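Local coordinates for protein tryptophan--tRNA ligase (Aeropyrum pernix, PDB 3A04) that charges tRNA(Trp) with L-tryptophan at the expense of ATP, releasing AMP and diphosphate, as a class I aminoacyl-tRNA synthetase, at residues 25-36 with 52-63; 245-253 with 304-312. All blocks are in the same frame, centred on the assembly; numbering follows the deposited sequence.

Interaction 1 of 2, residues 25-36 with 52-63; sequences GIRPFSEVLPLL and IFGHRDFDKILE
R27 and H55 form an antiparallel hydrogen-bonded pair: R27 N donates to H55 O at 2.8 Å, and H55 N returns a bond to R27 O. Two residues on, F29 N reaches F53 O at 2.9 Å.

The imidazole of H55 is fixed on several sides. Its CG sits between the backbone N and the carbonyl carbon (chi1 84°), which brings ND1 to the first turn of helix 58-66, where it accepts from F58 N. V32 CG1 lies over the centre of one face, 3.7 Å from the ring centroid, in a CH-pi contact, and P28 O lies at the edge. H55 NE2 lies 2.7 Å from a water, and this water donates to E31 OE1, while E31 OE2 is salt-bridged to R27 NH1. Were the imidazole cut back to an alanine here, F58 N and the water would probably lose their ring partner and a gap would open beside V32 CG1.

Apolar contacts continue the seam. I52 CG2 makes an off-centre CH-pi contact with the F29 ring, and F29 CE1 meets F58 CD2 at 3.9 Å; L36 CD1 touches L62 CD1 at 3.7 Å, and L35 CD1 rests on D59 CB.

Strand 27-28 thus edges the sheet beside strand 52-56, which pairs next with strand 242-246; helices 33-38 and 58-66 pack together, and M47 of helix 45-48 touches F29, L36 and I52.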
loop_
_atom_site.group_PDB
_atom_site.type_symbol
_atom_site.label_atom_id
_atom_site.label_comp_id
_atom_site.label_asym_id
_atom_site.label_seq_id
_atom_site.Cartn_x
_atom_site.Cartn_y
_atom_site.Cartn_z
ATOM N N GLY A 25 -5.343 -25.116 15.062
ATOM C CA GLY A 25 -6.806 -25.054 15.191
ATOM C C GLY A 25 -7.510 -25.571 13.935
ATOM O O GLY A 25 -8.716 -25.304 13.707
ATOM N N ILE A 26 -6.763 -26.282 13.107
ATOM C CA ILE A 26 -7.380 -26.957 11.948
ATOM C C ILE A 26 -7.994 -28.302 12.348
ATOM O O ILE A 26 -7.299 -29.168 12.909
ATOM C CB ILE A 26 -6.355 -27.142 10.838
ATOM C CG1 ILE A 26 -5.752 -25.763 10.478
ATOM C CG2 ILE A 26 -6.986 -27.898 9.673
ATOM C CD1 ILE A 26 -4.539 -25.850 9.496
ATOM N N ARG A 27 -9.261 -28.472 12.024
ATOM C CA ARG A 27 -10.054 -29.640 12.401
ATOM C C ARG A 27 -10.351 -30.585 11.239
ATOM O O ARG A 27 -10.358 -30.152 10.080
ATOM C CB ARG A 27 -11.396 -29.136 12.921
ATOM C CG ARG A 27 -11.213 -28.113 14.030
ATOM C CD ARG A 27 -11.354 -28.718 15.448
ATOM N NE ARG A 27 -10.296 -29.654 15.769
ATOM C CZ ARG A 27 -10.427 -30.763 16.519
ATOM N NH1 ARG A 27 -11.594 -31.177 17.003
ATOM N NH2 ARG A 27 -9.372 -31.513 16.749
ATOM N N PRO A 28 -10.670 -31.872 11.541
ATOM C CA PRO A 28 -11.193 -32.757 10.454
ATOM C C PRO A 28 -12.434 -32.158 9.857
ATOM O O PRO A 28 -13.341 -31.696 10.612
ATOM C CB PRO A 28 -11.596 -34.047 11.190
ATOM C CG PRO A 28 -10.547 -34.091 12.384
ATOM C CD PRO A 28 -10.561 -32.585 12.838
ATOM N N PHE A 29 -12.502 -32.192 8.521
ATOM C CA PHE A 29 -13.691 -31.699 7.828
ATOM C C PHE A 29 -14.964 -32.396 8.242
ATOM O O PHE A 29 -16.079 -31.827 8.169
ATOM C CB PHE A 29 -13.543 -31.779 6.261
ATOM C CG PHE A 29 -14.618 -31.001 5.534
ATOM C CD1 PHE A 29 -14.461 -29.656 5.282
ATOM C CD2 PHE A 29 -15.782 -31.614 5.154
ATOM C CE1 PHE A 29 -15.488 -28.898 4.682
ATOM C CE2 PHE A 29 -16.739 -30.913 4.488
ATOM C CZ PHE A 29 -16.612 -29.527 4.306
ATOM N N SER A 30 -14.862 -33.665 8.588
ATOM C CA SER A 30 -16.103 -34.405 8.951
ATOM C C SER A 30 -16.929 -33.761 10.122
ATOM O O SER A 30 -18.159 -33.902 10.185
ATOM C CB SER A 30 -15.736 -35.865 9.270
ATOM O OG SER A 30 -14.649 -35.875 10.182
ATOM N N GLU A 31 -16.276 -32.975 10.988
ATOM C CA GLU A 31 -17.009 -32.344 12.111
ATOM C C GLU A 31 -18.064 -31.344 11.614
ATOM O O GLU A 31 -19.018 -31.018 12.336
ATOM C CB GLU A 31 -16.035 -31.689 13.083
ATOM C CG GLU A 31 -14.971 -32.639 13.678
ATOM C CD GLU A 31 -14.041 -31.905 14.695
ATOM O OE1 GLU A 31 -14.189 -30.645 14.878
ATOM O OE2 GLU A 31 -13.174 -32.584 15.316
ATOM N N VAL A 32 -17.964 -30.884 10.353
ATOM C CA VAL A 32 -18.998 -29.964 9.901
ATOM C C VAL A 32 -20.120 -30.639 9.178
ATOM O O VAL A 32 -21.029 -29.958 8.734
ATOM C CB VAL A 32 -18.492 -28.796 8.975
ATOM C CG1 VAL A 32 -17.509 -27.919 9.683
ATOM C CG2 VAL A 32 -17.927 -29.315 7.572
ATOM N N LEU A 33 -20.101 -31.962 9.057
ATOM C CA LEU A 33 -21.158 -32.637 8.303
ATOM C C LEU A 33 -22.560 -32.277 8.774
ATOM O O LEU A 33 -23.441 -31.920 7.945
ATOM C CB LEU A 33 -20.897 -34.154 8.152
ATOM C CG LEU A 33 -19.633 -34.420 7.295
ATOM C CD1 LEU A 33 -19.068 -35.852 7.347
ATOM C CD2 LEU A 33 -19.782 -33.950 5.792
ATOM N N PRO A 34 -22.781 -32.296 10.109
ATOM C CA PRO A 34 -24.124 -32.039 10.585
ATOM C C PRO A 34 -24.481 -30.567 10.298
ATOM O O PRO A 34 -25.601 -30.279 9.910
ATOM C CB PRO A 34 -24.010 -32.281 12.102
ATOM C CG PRO A 34 -22.862 -33.291 12.257
ATOM C CD PRO A 34 -21.884 -32.809 11.177
ATOM N N LEU A 35 -23.528 -29.644 10.420
ATOM C CA LEU A 35 -23.849 -28.250 10.060
ATOM C C LEU A 35 -24.146 -28.103 8.579
ATOM O O LEU A 35 -25.047 -27.351 8.145
ATOM C CB LEU A 35 -22.730 -27.273 10.533
ATOM C CG LEU A 35 -22.964 -26.862 11.994
ATOM C CD1 LEU A 35 -21.712 -26.311 12.646
ATOM C CD2 LEU A 35 -24.224 -25.932 12.190
ATOM N N LEU A 36 -23.368 -28.837 7.792
ATOM C CA LEU A 36 -23.569 -28.834 6.329
ATOM C C LEU A 36 -25.009 -29.242 5.983
ATOM O O LEU A 36 -25.717 -28.543 5.304
ATOM C CB LEU A 36 -22.521 -29.767 5.724
ATOM C CG LEU A 36 -21.822 -29.532 4.401
ATOM C CD1 LEU A 36 -21.360 -28.127 4.141
ATOM C CD2 LEU A 36 -20.615 -30.485 4.327
ATOM N N ILE A 52 -10.821 -32.623 0.347
ATOM C CA ILE A 52 -11.027 -31.543 1.335
ATOM C C ILE A 52 -11.031 -32.174 2.721
ATOM O O ILE A 52 -12.009 -32.761 3.132
ATOM C CB ILE A 52 -12.306 -30.837 1.029
ATOM C CG1 ILE A 52 -12.158 -30.153 -0.375
ATOM C CG2 ILE A 52 -12.548 -29.679 2.047
ATOM C CD1 ILE A 52 -13.470 -29.579 -0.748
ATOM N N PHE A 53 -9.912 -32.092 3.413
ATOM C CA PHE A 53 -9.731 -32.925 4.624
ATOM C C PHE A 53 -9.866 -32.132 5.966
ATOM O O PHE A 53 -10.001 -32.739 7.061
ATOM C CB PHE A 53 -8.369 -33.560 4.603
ATOM C CG PHE A 53 -7.237 -32.591 4.690
ATOM C CD1 PHE A 53 -6.746 -32.155 5.943
ATOM C CD2 PHE A 53 -6.630 -32.119 3.527
ATOM C CE1 PHE A 53 -5.657 -31.269 6.000
ATOM C CE2 PHE A 53 -5.576 -31.272 3.574
ATOM C CZ PHE A 53 -5.064 -30.830 4.817
ATOM N N GLY A 54 -9.828 -30.784 5.872
ATOM C CA GLY A 54 -9.719 -29.957 7.073
ATOM C C GLY A 54 -10.567 -28.707 6.976
ATOM O O GLY A 54 -10.999 -28.301 5.849
ATOM N N HIS A 55 -10.813 -28.072 8.143
ATOM C CA HIS A 55 -11.456 -26.735 8.123
ATOM C C HIS A 55 -11.006 -25.986 9.387
ATOM O O HIS A 55 -10.543 -26.613 10.364
ATOM C CB HIS A 55 -12.989 -26.800 8.110
ATOM C CG HIS A 55 -13.573 -26.953 9.485
ATOM N ND1 HIS A 55 -14.073 -25.888 10.204
ATOM C CD2 HIS A 55 -13.709 -28.053 10.286
ATOM C CE1 HIS A 55 -14.491 -26.318 11.392
ATOM N NE2 HIS A 55 -14.269 -27.624 11.471
ATOM N N ARG A 56 -11.108 -24.665 9.340
ATOM C CA ARG A 56 -11.018 -23.880 10.585
ATOM C C ARG A 56 -12.145 -22.871 10.537
ATOM O O ARG A 56 -12.232 -22.078 9.584
ATOM C CB ARG A 56 -9.650 -23.233 10.729
ATOM C CG ARG A 56 -9.533 -22.393 12.085
ATOM C CD ARG A 56 -8.109 -21.954 12.269
ATOM N NE ARG A 56 -7.616 -21.136 11.132
ATOM C CZ ARG A 56 -6.392 -21.223 10.633
ATOM N NH1 ARG A 56 -5.486 -22.028 11.189
ATOM N NH2 ARG A 56 -6.035 -20.471 9.575
ATOM N N ASP A 57 -13.079 -22.946 11.504
ATOM C CA ASP A 57 -14.193 -21.990 11.637
ATOM C C ASP A 57 -15.256 -22.064 10.543
ATOM O O ASP A 57 -16.141 -21.202 10.476
ATOM C CB ASP A 57 -13.623 -20.529 11.752
ATOM C CG ASP A 57 -12.927 -20.243 13.142
ATOM O OD1 ASP A 57 -13.073 -21.104 14.067
ATOM O OD2 ASP A 57 -12.286 -19.167 13.279
ATOM N N PHE A 58 -15.191 -23.057 9.630
ATOM C CA PHE A 58 -16.280 -23.189 8.596
ATOM C C PHE A 58 -17.660 -23.481 9.222
ATOM O O PHE A 58 -18.752 -23.179 8.670
ATOM C CB PHE A 58 -15.862 -24.295 7.566
ATOM C CG PHE A 58 -16.707 -24.343 6.295
ATOM C CD1 PHE A 58 -17.043 -23.175 5.635
ATOM C CD2 PHE A 58 -17.175 -25.585 5.791
ATOM C CE1 PHE A 58 -17.844 -23.205 4.419
ATOM C CE2 PHE A 58 -17.971 -25.658 4.642
ATOM C CZ PHE A 58 -18.313 -24.482 3.942
ATOM N N ASP A 59 -17.649 -24.109 10.394
ATOM C CA ASP A 59 -18.891 -24.184 11.223
ATOM C C ASP A 59 -19.599 -22.849 11.479
ATOM O O ASP A 59 -20.828 -22.721 11.276
ATOM C CB ASP A 59 -18.615 -24.905 12.549
ATOM C CG ASP A 59 -17.514 -24.254 13.377
ATOM O OD1 ASP A 59 -16.620 -23.597 12.840
ATOM O OD2 ASP A 59 -17.516 -24.462 14.613
ATOM N N LYS A 60 -18.822 -21.835 11.855
ATOM C CA LYS A 60 -19.393 -20.477 12.057
ATOM C C LYS A 60 -20.010 -19.985 10.765
ATOM O O LYS A 60 -21.070 -19.342 10.772
ATOM C CB LYS A 60 -18.274 -19.502 12.520
ATOM C CG LYS A 60 -17.709 -19.851 13.931
ATOM C CD LYS A 60 -16.486 -19.024 14.315
ATOM C CE LYS A 60 -16.760 -17.527 14.562
ATOM N NZ LYS A 60 -15.463 -16.702 14.829
ATOM N N ILE A 61 -19.360 -20.307 9.613
ATOM C CA ILE A 61 -19.933 -19.835 8.330
ATOM C C ILE A 61 -21.293 -20.457 8.090
ATOM O O ILE A 61 -22.226 -19.782 7.677
ATOM C CB ILE A 61 -19.021 -20.256 7.120
ATOM C CG1 ILE A 61 -17.586 -19.822 7.366
ATOM C CG2 ILE A 61 -19.616 -19.677 5.799
ATOM C CD1 ILE A 61 -17.490 -18.209 7.452
ATOM N N LEU A 62 -21.361 -21.771 8.296
ATOM C CA LEU A 62 -22.527 -22.559 7.957
ATOM C C LEU A 62 -23.654 -22.142 8.959
ATOM O O LEU A 62 -24.844 -22.037 8.571
ATOM C CB LEU A 62 -22.156 -24.072 8.112
ATOM C CG LEU A 62 -21.293 -24.597 6.910
ATOM C CD1 LEU A 62 -20.794 -26.062 7.153
ATOM C CD2 LEU A 62 -22.000 -24.456 5.543
ATOM N N GLU A 63 -23.243 -21.814 10.197
ATOM C CA GLU A 63 -24.248 -21.317 11.213
ATOM C C GLU A 63 -24.858 -20.026 10.705
ATOM O O GLU A 63 -26.130 -19.849 10.680
ATOM C CB GLU A 63 -23.606 -21.156 12.620
ATOM C CG GLU A 63 -23.500 -22.517 13.420
ATOM C CD GLU A 63 -22.488 -22.555 14.595
ATOM O OE1 GLU A 63 -21.795 -21.544 14.891
ATOM O OE2 GLU A 63 -22.364 -23.637 15.240
HETATM O O HOH W 1 -15.410 -28.491 13.818
#

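Interaction 2 of 2, residues 245-253 with 304-312; sequences YHKLQPGLD and SVYHMDLYH. With CD (cadmium ion), chain D.
Q249 holds CG anti to the backbone N (chi1 -171°) and continues extended beyond CG, a shape that carries the amide to helix 304-313, between M308 and H312, while Y311, with CG anti to its carbonyl carbon (chi1 -87°), lays its ring alongside. Amide and phenol planes are only 20° apart, and Q249 CB sits over one face of the Y311 ring, 4.0 Å from the centroid, in a CH-pi contact.

The two ends of this buried amide are used separately. Q249 OE1 takes a weak bond from H312 NE2 at 2.9 Å, at the imidazole edge; H312 ND1 is bonded to K88 NZ. Q249 NE2 gives a weak bond to M308 SD (3.2 Å) and lies 2.7 Å from a water that accepts from it and in turn donates to S304 O. Two weak bonds and the water together probably fix the amide's rotation.

Y311 OH donates to K247 O at 3.2 Å, from well above the carbonyl plane, and L252 CD2 packs on M308 CG, the two side chains crossing at about a right angle. On the same helix H307 NE2 binds a cadmium ion at 2.5 Å, with two waters completing the ligands found here, while H307 ND1 bonds to C303 O.

The segment 245-253 leaves the sheet at the end of strand 242-246 and runs along helix 304-313, whose V305 and Y306 touch the iron-sulfur cluster and whose D309 packs on helices 317-328 and 334-364.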
loop_
_atom_site.group_PDB
_atom_site.type_symbol
_atom_site.label_atom_id
_atom_site.label_comp_id
_atom_site.label_asym_id
_atom_site.label_seq_id
_atom_site.Cartn_x
_atom_site.Cartn_y
_atom_site.Cartn_z
ATOM N N TYR A 245 -9.434 -26.968 3.788
ATOM C CA TYR A 245 -8.050 -27.383 3.480
ATOM C C TYR A 245 -8.083 -28.562 2.551
ATOM O O TYR A 245 -8.810 -29.527 2.825
ATOM C CB TYR A 245 -7.184 -27.751 4.723
ATOM C CG TYR A 245 -6.971 -26.566 5.569
ATOM C CD1 TYR A 245 -7.909 -26.235 6.545
ATOM C CD2 TYR A 245 -5.855 -25.740 5.380
ATOM C CE1 TYR A 245 -7.778 -25.081 7.339
ATOM C CE2 TYR A 245 -5.705 -24.577 6.193
ATOM C CZ TYR A 245 -6.653 -24.300 7.176
ATOM O OH TYR A 245 -6.567 -23.149 7.941
ATOM N N HIS A 246 -7.382 -28.431 1.418
ATOM C CA HIS A 246 -7.387 -29.519 0.455
ATOM C C HIS A 246 -5.972 -30.109 0.334
ATOM O O HIS A 246 -4.991 -29.410 0.527
ATOM C CB HIS A 246 -7.972 -29.069 -0.906
ATOM C CG HIS A 246 -7.306 -27.850 -1.489
ATOM N ND1 HIS A 246 -8.001 -26.711 -1.807
ATOM C CD2 HIS A 246 -6.017 -27.596 -1.802
ATOM C CE1 HIS A 246 -7.174 -25.798 -2.276
ATOM N NE2 HIS A 246 -5.962 -26.314 -2.306
ATOM N N LYS A 247 -5.858 -31.402 0.009
ATOM C CA LYS A 247 -4.538 -31.974 -0.315
ATOM C C LYS A 247 -4.208 -31.553 -1.718
ATOM O O LYS A 247 -5.063 -31.588 -2.563
ATOM C CB LYS A 247 -4.599 -33.505 -0.301
ATOM C CG LYS A 247 -5.268 -34.055 0.990
ATOM C CD LYS A 247 -5.849 -35.455 0.757
ATOM C CE LYS A 247 -4.887 -36.499 1.290
ATOM N NZ LYS A 247 -5.662 -37.762 1.416
ATOM N N LEU A 248 -2.996 -31.140 -1.973
ATOM C CA LEU A 248 -2.614 -30.752 -3.332
ATOM C C LEU A 248 -2.480 -32.001 -4.264
ATOM O O LEU A 248 -1.955 -33.051 -3.863
ATOM C CB LEU A 248 -1.275 -30.016 -3.286
ATOM C CG LEU A 248 -1.156 -28.640 -2.551
ATOM C CD1 LEU A 248 -1.561 -28.777 -1.090
ATOM C CD2 LEU A 248 0.307 -28.108 -2.615
ATOM N N GLN A 249 -2.924 -31.854 -5.495
ATOM C CA GLN A 249 -2.766 -32.896 -6.463
ATOM C C GLN A 249 -1.326 -32.843 -6.945
ATOM O O GLN A 249 -0.822 -31.786 -7.318
ATOM C CB GLN A 249 -3.703 -32.694 -7.665
ATOM C CG GLN A 249 -3.710 -33.939 -8.646
ATOM C CD GLN A 249 -4.585 -33.718 -9.893
ATOM O OE1 GLN A 249 -5.222 -32.663 -10.027
ATOM N NE2 GLN A 249 -4.543 -34.668 -10.859
ATOM N N PRO A 250 -0.661 -33.994 -6.922
ATOM C CA PRO A 250 0.696 -34.037 -7.441
ATOM C C PRO A 250 0.657 -33.893 -8.967
ATOM O O PRO A 250 -0.386 -34.161 -9.598
ATOM C CB PRO A 250 1.197 -35.402 -6.994
ATOM C CG PRO A 250 -0.049 -36.232 -6.784
ATOM C CD PRO A 250 -1.208 -35.311 -6.605
ATOM N N GLY A 251 1.702 -33.320 -9.529
ATOM C CA GLY A 251 1.855 -33.274 -11.000
ATOM C C GLY A 251 1.971 -34.679 -11.601
ATOM O O GLY A 251 2.145 -35.673 -10.894
ATOM N N LEU A 252 1.906 -34.756 -12.912
ATOM C CA LEU A 252 1.956 -36.052 -13.615
ATOM C C LEU A 252 3.325 -36.733 -13.445
ATOM O O LEU A 252 3.444 -37.933 -13.651
ATOM C CB LEU A 252 1.624 -35.867 -15.090
ATOM C CG LEU A 252 0.188 -35.300 -15.177
ATOM C CD1 LEU A 252 -0.136 -34.923 -16.590
ATOM C CD2 LEU A 252 -0.814 -36.294 -14.656
ATOM N N ASP A 253 4.323 -35.971 -12.999
ATOM C CA ASP A 253 5.607 -36.543 -12.620
ATOM C C ASP A 253 5.753 -36.830 -11.135
ATOM O O ASP A 253 6.816 -37.256 -10.716
ATOM C CB ASP A 253 6.756 -35.619 -13.028
ATOM C CG ASP A 253 6.609 -34.232 -12.440
ATOM O OD1 ASP A 253 5.807 -34.040 -11.501
ATOM O OD2 ASP A 253 7.264 -33.321 -12.941
ATOM N N SER A 304 -0.138 -41.091 -10.438
ATOM C CA SER A 304 -0.701 -39.772 -10.809
ATOM C C SER A 304 -1.900 -39.923 -11.798
ATOM O O SER A 304 -2.693 -39.014 -11.969
ATOM C CB SER A 304 0.429 -38.915 -11.378
ATOM O OG SER A 304 0.700 -39.341 -12.685
ATOM N N VAL A 305 -2.057 -41.101 -12.426
ATOM C CA VAL A 305 -3.241 -41.342 -13.284
ATOM C C VAL A 305 -4.464 -41.539 -12.404
ATOM O O VAL A 305 -5.526 -40.904 -12.599
ATOM C CB VAL A 305 -3.039 -42.595 -14.173
ATOM C CG1 VAL A 305 -4.387 -42.909 -14.958
ATOM C CG2 VAL A 305 -1.845 -42.374 -15.133
ATOM N N TYR A 306 -4.286 -42.362 -11.383
ATOM C CA TYR A 306 -5.330 -42.620 -10.431
ATOM C C TYR A 306 -5.723 -41.320 -9.713
ATOM O O TYR A 306 -6.907 -41.058 -9.486
ATOM C CB TYR A 306 -4.900 -43.697 -9.400
ATOM C CG TYR A 306 -5.985 -43.944 -8.376
ATOM C CD1 TYR A 306 -7.196 -44.574 -8.748
ATOM C CD2 TYR A 306 -5.873 -43.458 -7.058
ATOM C CE1 TYR A 306 -8.275 -44.739 -7.788
ATOM C CE2 TYR A 306 -6.940 -43.619 -6.105
ATOM C CZ TYR A 306 -8.119 -44.269 -6.483
ATOM O OH TYR A 306 -9.135 -44.460 -5.550
ATOM N N HIS A 307 -4.742 -40.496 -9.339
ATOM C CA HIS A 307 -5.125 -39.182 -8.756
ATOM C C HIS A 307 -5.843 -38.239 -9.726
ATOM O O HIS A 307 -6.711 -37.519 -9.322
ATOM C CB HIS A 307 -3.903 -38.544 -8.095
ATOM C CG HIS A 307 -3.525 -39.238 -6.844
ATOM N ND1 HIS A 307 -2.672 -40.327 -6.830
ATOM C CD2 HIS A 307 -3.960 -39.080 -5.562
ATOM C CE1 HIS A 307 -2.527 -40.751 -5.578
ATOM N NE2 HIS A 307 -3.312 -40.025 -4.801
ATOM N N MET A 308 -5.508 -38.262 -11.011
ATOM C CA MET A 308 -6.310 -37.520 -11.985
ATOM C C MET A 308 -7.769 -38.041 -11.963
ATOM O O MET A 308 -8.714 -37.271 -12.022
ATOM C CB MET A 308 -5.762 -37.741 -13.419
ATOM C CG MET A 308 -4.597 -36.806 -13.791
ATOM S SD MET A 308 -5.066 -35.057 -13.950
ATOM C CE MET A 308 -6.074 -34.941 -15.427
ATOM N N ASP A 309 -7.965 -39.368 -11.959
ATOM C CA ASP A 309 -9.352 -39.915 -11.834
ATOM C C ASP A 309 -10.038 -39.484 -10.552
ATOM O O ASP A 309 -11.181 -39.084 -10.541
ATOM C CB ASP A 309 -9.292 -41.476 -11.838
ATOM C CG ASP A 309 -8.952 -42.037 -13.214
ATOM O OD1 ASP A 309 -9.189 -41.343 -14.208
ATOM O OD2 ASP A 309 -8.421 -43.153 -13.288
ATOM N N LEU A 310 -9.297 -39.547 -9.448
ATOM C CA LEU A 310 -9.881 -39.246 -8.135
ATOM C C LEU A 310 -10.239 -37.726 -7.968
ATOM O O LEU A 310 -11.279 -37.371 -7.343
ATOM C CB LEU A 310 -8.828 -39.659 -7.062
ATOM C CG LEU A 310 -9.427 -39.675 -5.631
ATOM C CD1 LEU A 310 -10.360 -40.904 -5.318
ATOM C CD2 LEU A 310 -8.278 -39.503 -4.668
ATOM N N TYR A 311 -9.381 -36.837 -8.513
ATOM C CA TYR A 311 -9.539 -35.381 -8.256
ATOM C C TYR A 311 -10.458 -34.742 -9.285
ATOM O O TYR A 311 -11.093 -33.737 -8.973
ATOM C CB TYR A 311 -8.190 -34.644 -8.317
ATOM C CG TYR A 311 -7.424 -34.609 -7.050
ATOM C CD1 TYR A 311 -6.950 -35.781 -6.496
ATOM C CD2 TYR A 311 -7.223 -33.396 -6.354
ATOM C CE1 TYR A 311 -6.245 -35.776 -5.265
ATOM C CE2 TYR A 311 -6.497 -33.373 -5.157
ATOM C CZ TYR A 311 -6.005 -34.566 -4.639
ATOM O OH TYR A 311 -5.300 -34.605 -3.469
ATOM N N HIS A 312 -10.514 -35.322 -10.487
ATOM C CA HIS A 312 -11.221 -34.725 -11.651
ATOM C C HIS A 312 -12.021 -35.632 -12.552
ATOM O O HIS A 312 -13.130 -35.284 -12.905
ATOM C CB HIS A 312 -10.213 -34.015 -12.577
ATOM C CG HIS A 312 -9.399 -32.981 -11.852
ATOM N ND1 HIS A 312 -9.933 -31.761 -11.506
ATOM C CD2 HIS A 312 -8.137 -33.015 -11.346
ATOM C CE1 HIS A 312 -9.010 -31.055 -10.860
ATOM N NE2 HIS A 312 -7.917 -31.801 -10.740
HETATM CD CD CD D . -3.542 -39.764 -2.347
HETATM O O HOH W 2 -2.569 -36.554 -10.695
HETATM O O HOH W 3 -2.137 -38.318 -2.413
HETATM O O HOH W 4 -5.788 -38.385 -2.214
#

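Interaction 1 closes along the chain before interaction 2 opens, and their centres lie about 23 Å apart, yet they meet in one sheet. Strand 52-56 is the antiparallel neighbour of strand 242-246, and Y245 joins them directly: F53 and G54 both face Y245, a classic beta bulge, through two probable hydrogen bonds, F53 N to Y245 O and Y245 N to G54 O, each 2.9 Å. Interaction 1 builds the outer edge of the sheet, where strand 27-28 lies, whereas interaction 2 carries the chain from that sheet to the helices around the iron-sulfur cluster. L248 touches K256 of the KMSKS region and H312 meets F85 of the HIGH region, which links interaction 2 to both class I signatures.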